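Local coordinates for SusD superfamily protein (Parabacteroides distasonis, PDB 3OTN) that probably binds carbohydrate nutrients at the bacterial outer membrane, at residues 303-308 with 335-340; 266-271 with 283-288. All coordinates share one frame; numbering follows the deposited sequence.

Contact 1 of 2, residues 303-308 with 335-340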
# COMPACT_ATOMS: atom_id res chain seq x y z
N GLU A 303 19.05 -13.06 2.58
CA GLU A 303 19.50 -14.39 2.18
C GLU A 303 18.77 -14.79 0.90
O GLU A 303 17.62 -14.37 0.66
CB GLU A 303 19.27 -15.42 3.28
CG GLU A 303 20.08 -15.11 4.54
CD GLU A 303 19.86 -16.12 5.66
OE1 GLU A 303 19.09 -17.10 5.48
OE2 GLU A 303 20.47 -15.92 6.73
N GLU A 304 19.46 -15.57 0.09
CA GLU A 304 18.96 -15.95 -1.23
C GLU A 304 17.57 -16.54 -1.12
O GLU A 304 17.34 -17.45 -0.33
CB GLU A 304 19.90 -16.97 -1.89
CG GLU A 304 19.48 -17.43 -3.31
CD GLU A 304 19.49 -16.30 -4.36
OE1 GLU A 304 20.24 -15.32 -4.21
OE2 GLU A 304 18.76 -16.46 -5.36
N LYS A 305 16.65 -16.03 -1.95
CA LYS A 305 15.26 -16.50 -1.98
C LYS A 305 14.49 -16.30 -0.66
O LYS A 305 13.64 -17.11 -0.27
CB LYS A 305 15.16 -17.94 -2.56
CG LYS A 305 15.52 -17.95 -4.07
CD LYS A 305 15.53 -19.33 -4.69
CE LYS A 305 16.13 -19.32 -6.09
NZ LYS A 305 17.62 -19.11 -6.12
N GLN A 306 14.77 -15.17 -0.01
CA GLN A 306 13.93 -14.63 1.03
C GLN A 306 13.24 -13.45 0.36
O GLN A 306 12.35 -13.69 -0.43
CB GLN A 306 14.74 -14.30 2.29
CG GLN A 306 15.30 -15.59 2.94
CD GLN A 306 14.21 -16.51 3.54
OE1 GLN A 306 13.11 -16.08 3.84
NE2 GLN A 306 14.56 -17.76 3.74
N TYR A 307 13.66 -12.22 0.61
CA TYR A 307 13.04 -11.09 -0.08
C TYR A 307 13.58 -10.87 -1.48
O TYR A 307 12.90 -10.26 -2.33
CB TYR A 307 13.21 -9.83 0.76
CG TYR A 307 12.19 -9.60 1.85
CD1 TYR A 307 11.23 -10.55 2.21
CD2 TYR A 307 12.19 -8.39 2.55
CE1 TYR A 307 10.27 -10.28 3.18
CE2 TYR A 307 11.22 -8.11 3.52
CZ TYR A 307 10.28 -9.06 3.84
OH TYR A 307 9.34 -8.80 4.82
N PHE A 308 14.81 -11.33 -1.72
CA PHE A 308 15.49 -11.13 -2.99
C PHE A 308 16.00 -12.44 -3.55
O PHE A 308 16.21 -13.42 -2.80
CB PHE A 308 16.65 -10.11 -2.83
CG PHE A 308 16.21 -8.83 -2.19
CD1 PHE A 308 15.35 -7.98 -2.87
CD2 PHE A 308 16.56 -8.52 -0.87
CE1 PHE A 308 14.91 -6.80 -2.26
CE2 PHE A 308 16.10 -7.38 -0.25
CZ PHE A 308 15.29 -6.50 -0.94
N TYR A 335 16.88 -9.29 -7.71
CA TYR A 335 15.47 -9.14 -8.05
C TYR A 335 14.62 -9.42 -6.82
O TYR A 335 15.05 -10.14 -5.90
CB TYR A 335 15.12 -10.07 -9.19
CG TYR A 335 15.85 -9.68 -10.45
CD1 TYR A 335 15.27 -8.77 -11.35
CD2 TYR A 335 17.14 -10.16 -10.73
CE1 TYR A 335 15.95 -8.36 -12.51
CE2 TYR A 335 17.83 -9.75 -11.89
CZ TYR A 335 17.23 -8.86 -12.77
OH TYR A 335 17.88 -8.46 -13.92
N ILE A 336 13.43 -8.84 -6.80
CA ILE A 336 12.48 -9.06 -5.72
C ILE A 336 11.83 -10.43 -5.83
O ILE A 336 11.17 -10.74 -6.82
CB ILE A 336 11.42 -7.96 -5.64
CG1 ILE A 336 12.10 -6.63 -5.24
CG2 ILE A 336 10.37 -8.36 -4.56
CD1 ILE A 336 11.43 -5.33 -5.79
N TYR A 337 12.05 -11.24 -4.80
CA TYR A 337 11.47 -12.57 -4.61
C TYR A 337 10.32 -12.57 -3.60
O TYR A 337 9.61 -13.56 -3.49
CB TYR A 337 12.56 -13.52 -4.07
CG TYR A 337 12.33 -14.99 -4.28
CD1 TYR A 337 12.29 -15.54 -5.57
CD2 TYR A 337 12.15 -15.86 -3.19
CE1 TYR A 337 12.09 -16.92 -5.76
CE2 TYR A 337 11.94 -17.24 -3.40
CZ TYR A 337 11.93 -17.75 -4.68
OH TYR A 337 11.74 -19.11 -4.88
N LYS A 338 10.11 -11.44 -2.92
CA LYS A 338 9.11 -11.32 -1.82
C LYS A 338 7.70 -11.80 -2.20
O LYS A 338 6.97 -12.38 -1.37
CB LYS A 338 9.11 -9.87 -1.36
CG LYS A 338 8.43 -9.56 -0.09
CD LYS A 338 8.81 -8.14 0.35
CE LYS A 338 7.98 -7.74 1.51
NZ LYS A 338 8.43 -6.48 2.15
N PHE A 339 7.34 -11.64 -3.47
CA PHE A 339 6.00 -11.95 -3.98
C PHE A 339 6.00 -13.05 -5.03
O PHE A 339 5.10 -13.12 -5.82
CB PHE A 339 5.40 -10.66 -4.55
CG PHE A 339 5.52 -9.48 -3.61
CD1 PHE A 339 4.89 -9.51 -2.37
CD2 PHE A 339 6.26 -8.35 -3.96
CE1 PHE A 339 4.97 -8.42 -1.50
CE2 PHE A 339 6.34 -7.26 -3.09
CZ PHE A 339 5.69 -7.30 -1.86
N PHE A 340 6.98 -13.95 -4.96
CA PHE A 340 7.17 -15.02 -5.94
C PHE A 340 6.24 -16.22 -5.66
O PHE A 340 6.57 -17.18 -4.94
CB PHE A 340 8.66 -15.38 -5.95
CG PHE A 340 9.10 -16.22 -7.11
CD1 PHE A 340 8.96 -17.62 -7.09
CD2 PHE A 340 9.80 -15.64 -8.17
CE1 PHE A 340 9.45 -18.39 -8.17
CE2 PHE A 340 10.25 -16.38 -9.21
CZ PHE A 340 10.09 -17.77 -9.21
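The backbone carbonyl of Tyr307 is gripped by two successive amides: Tyr337 N donates to Tyr307 O at 2.8 Å from above the carbonyl plane, and Lys338 N adds a weak bond to the same oxygen. Beside this junction the side chains of Tyr307 and Lys338 run the same way. Lys338 is extended, with CG anti to the backbone N (chi1 -167°), which lays its methylenes along the phenol; CD stands 3.7 Å above the ring plane, over its centre, in a CH-pi contact. Both polar ends reach the C-terminal end of helix 403-418 and the residues just after it: Tyr307 OH and Lys338 NZ are each bonded to Asp417 O, and NZ is further held by Cys419 O and a salt bridge to Glu421. Replacing Tyr307 with an alanine would probably strip the lysine chain of the face it lies on and leave Asp417 O without its phenol partner. Tyr337 is clasped on opposite faces, by Lys305 CG at 3.8 Å from the ring centroid and by Phe340 CB, while Gln306 O lies in plane at its edge. Beyond this contact the lysine chain bends away from the ring, and NZ forms a salt bridge to Glu304 OE2 at 3.0 Å and a hydrogen bond to Asn311 OD1. The carbonyl of Tyr335 takes a CA-H...O contact from Phe308 CA at 3.1 Å. Phe308 and Ile336 form a non-hydrogen-bonded antiparallel pair, joining central strand 308-312 to outer strand 334-336 of a three-stranded sheet; Pro287 of strand 286-287 touches both side chains, and helix 342-348 packs against Tyr337 and Phe340.

Contact 2 of 2, residues 266-271 with 283-288; sequences RIFLPS and GSLIPT
Ile267 and Leu285 meet at an angle, the CG2 branch of the isoleucine lying 3.7 Å from Leu285 CB. The other arm of Ile267 leads elsewhere: its CD1 approaches Ser284 OG at 3.6 Å, an apolar touch on a hydroxyl whose hydrogen-bonding partners are Gly41 O and Asn59. Phe268, by contrast, runs alongside Leu285 and points the same way. Leu285 CG is anti to the backbone N (chi1 -161°), and this brings the CD2 methyl to 3.6 Å from Phe268 CE1, obliquely to the ring. Both segments belong to the long irregular connection between strand 249-253 and strand 286-287, and their contact closes off the excursion 272-282; strand 286-287 pairs antiparallel with strand 55-56. The backbone joins the same residues: Ile267 O accepts two amides in a row, Leu285 N at 3.2 Å with an N-H...O angle of 155° and Ser284 N in a weaker, more bent bond. A water spans the segments further along, donating to both Phe268 O and Leu285 O at 2.7 Å each. At Gly283 the positive phi of 65° favours glycine, and the chain runs so close to Ser271 that a beta carbon would collide with the serine CB. Arg266 turns its guanidinium group away to salt bridges with Asp279 and Glu263.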
# COMPACT_ATOMS: atom_id res chain seq x y z
N ARG A 266 4.34 -10.83 -12.25
CA ARG A 266 5.25 -10.72 -13.42
C ARG A 266 6.12 -9.44 -13.43
O ARG A 266 7.15 -9.40 -14.11
CB ARG A 266 4.42 -10.68 -14.72
CG ARG A 266 3.59 -11.88 -14.99
CD ARG A 266 2.50 -11.57 -16.05
NE ARG A 266 3.07 -11.57 -17.37
CZ ARG A 266 2.38 -11.54 -18.52
NH1 ARG A 266 1.06 -11.49 -18.53
NH2 ARG A 266 3.05 -11.54 -19.67
N ILE A 267 5.65 -8.42 -12.72
CA ILE A 267 6.33 -7.11 -12.58
C ILE A 267 7.74 -7.23 -12.01
O ILE A 267 8.66 -6.52 -12.43
CB ILE A 267 5.46 -6.16 -11.67
CG1 ILE A 267 4.17 -5.72 -12.41
CG2 ILE A 267 6.18 -4.91 -11.17
CD1 ILE A 267 4.42 -4.86 -13.54
N PHE A 268 7.90 -8.15 -11.05
CA PHE A 268 9.15 -8.33 -10.31
C PHE A 268 10.15 -9.27 -10.97
O PHE A 268 11.32 -9.31 -10.58
CB PHE A 268 8.85 -8.86 -8.91
CG PHE A 268 7.85 -8.02 -8.16
CD1 PHE A 268 8.24 -6.89 -7.47
CD2 PHE A 268 6.50 -8.35 -8.17
CE1 PHE A 268 7.31 -6.10 -6.79
CE2 PHE A 268 5.58 -7.58 -7.50
CZ PHE A 268 5.98 -6.45 -6.80
N LEU A 269 9.71 -10.01 -11.99
CA LEU A 269 10.51 -11.07 -12.56
C LEU A 269 11.45 -10.44 -13.57
O LEU A 269 11.04 -9.49 -14.21
CB LEU A 269 9.61 -12.10 -13.26
CG LEU A 269 8.54 -12.83 -12.44
CD1 LEU A 269 7.68 -13.81 -13.30
CD2 LEU A 269 9.18 -13.52 -11.27
N PRO A 270 12.70 -10.93 -13.69
CA PRO A 270 13.70 -10.32 -14.61
C PRO A 270 13.23 -10.29 -16.04
O PRO A 270 12.78 -11.31 -16.56
CB PRO A 270 14.95 -11.24 -14.46
CG PRO A 270 14.51 -12.42 -13.70
CD PRO A 270 13.31 -12.01 -12.89
N SER A 271 13.33 -9.12 -16.67
CA SER A 271 12.74 -8.90 -17.99
C SER A 271 13.23 -9.87 -19.05
O SER A 271 14.44 -10.12 -19.15
CB SER A 271 13.01 -7.48 -18.50
OG SER A 271 12.18 -7.21 -19.64
N GLY A 283 9.87 -7.20 -15.62
CA GLY A 283 11.02 -6.52 -15.06
C GLY A 283 10.80 -5.04 -14.79
O GLY A 283 11.75 -4.27 -14.91
N SER A 284 9.58 -4.66 -14.42
CA SER A 284 9.18 -3.24 -14.21
C SER A 284 9.52 -2.66 -12.83
O SER A 284 9.44 -1.43 -12.63
CB SER A 284 7.66 -3.06 -14.33
OG SER A 284 7.14 -3.53 -15.51
N LEU A 285 9.79 -3.53 -11.86
CA LEU A 285 10.17 -3.10 -10.51
C LEU A 285 11.34 -3.95 -10.02
O LEU A 285 11.21 -5.16 -9.76
CB LEU A 285 8.98 -3.15 -9.55
CG LEU A 285 9.12 -2.31 -8.27
CD1 LEU A 285 9.23 -0.81 -8.56
CD2 LEU A 285 7.90 -2.58 -7.38
N ILE A 286 12.49 -3.30 -9.97
CA ILE A 286 13.76 -3.94 -9.71
C ILE A 286 14.33 -3.20 -8.50
O ILE A 286 14.38 -1.98 -8.52
CB ILE A 286 14.67 -3.72 -10.93
CG1 ILE A 286 13.99 -4.20 -12.22
CG2 ILE A 286 16.06 -4.44 -10.74
CD1 ILE A 286 13.60 -5.68 -12.22
N PRO A 287 14.80 -3.93 -7.45
CA PRO A 287 15.37 -3.23 -6.31
C PRO A 287 16.75 -2.68 -6.66
O PRO A 287 17.43 -3.25 -7.51
CB PRO A 287 15.48 -4.33 -5.26
CG PRO A 287 15.79 -5.58 -6.08
CD PRO A 287 15.08 -5.38 -7.40
N THR A 288 17.15 -1.59 -6.02
CA THR A 288 18.50 -1.10 -6.22
C THR A 288 19.48 -1.96 -5.45
O THR A 288 19.18 -2.45 -4.35
CB THR A 288 18.68 0.36 -5.79
OG1 THR A 288 18.41 0.47 -4.39
CG2 THR A 288 17.80 1.26 -6.58
O HOH W 1 12.48 -7.40 -9.05

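How the contacts relate
Both contacts are largely buried and lie on the same side of the chain's centre, their own centres about 11 Å apart. Along the chain both segments of contact 2 precede those of contact 1, and the two share an interface: Phe339 CD2 meets Phe268 CZ at 3.4 Å, while the Tyr335 ring packs on Ile286 and Pro270. Each relies on one carbonyl that takes two consecutive amides, but the surroundings differ. Contact 1 ties the loop entering strand 308-312 to the end of strand 334-336 and the turn beyond it, through lysine chains on tyrosine rings, with charged ends anchored outside. Contact 2 fastens a loop beside the two-stranded sheet with aliphatic and phenyl packing and a bridging water.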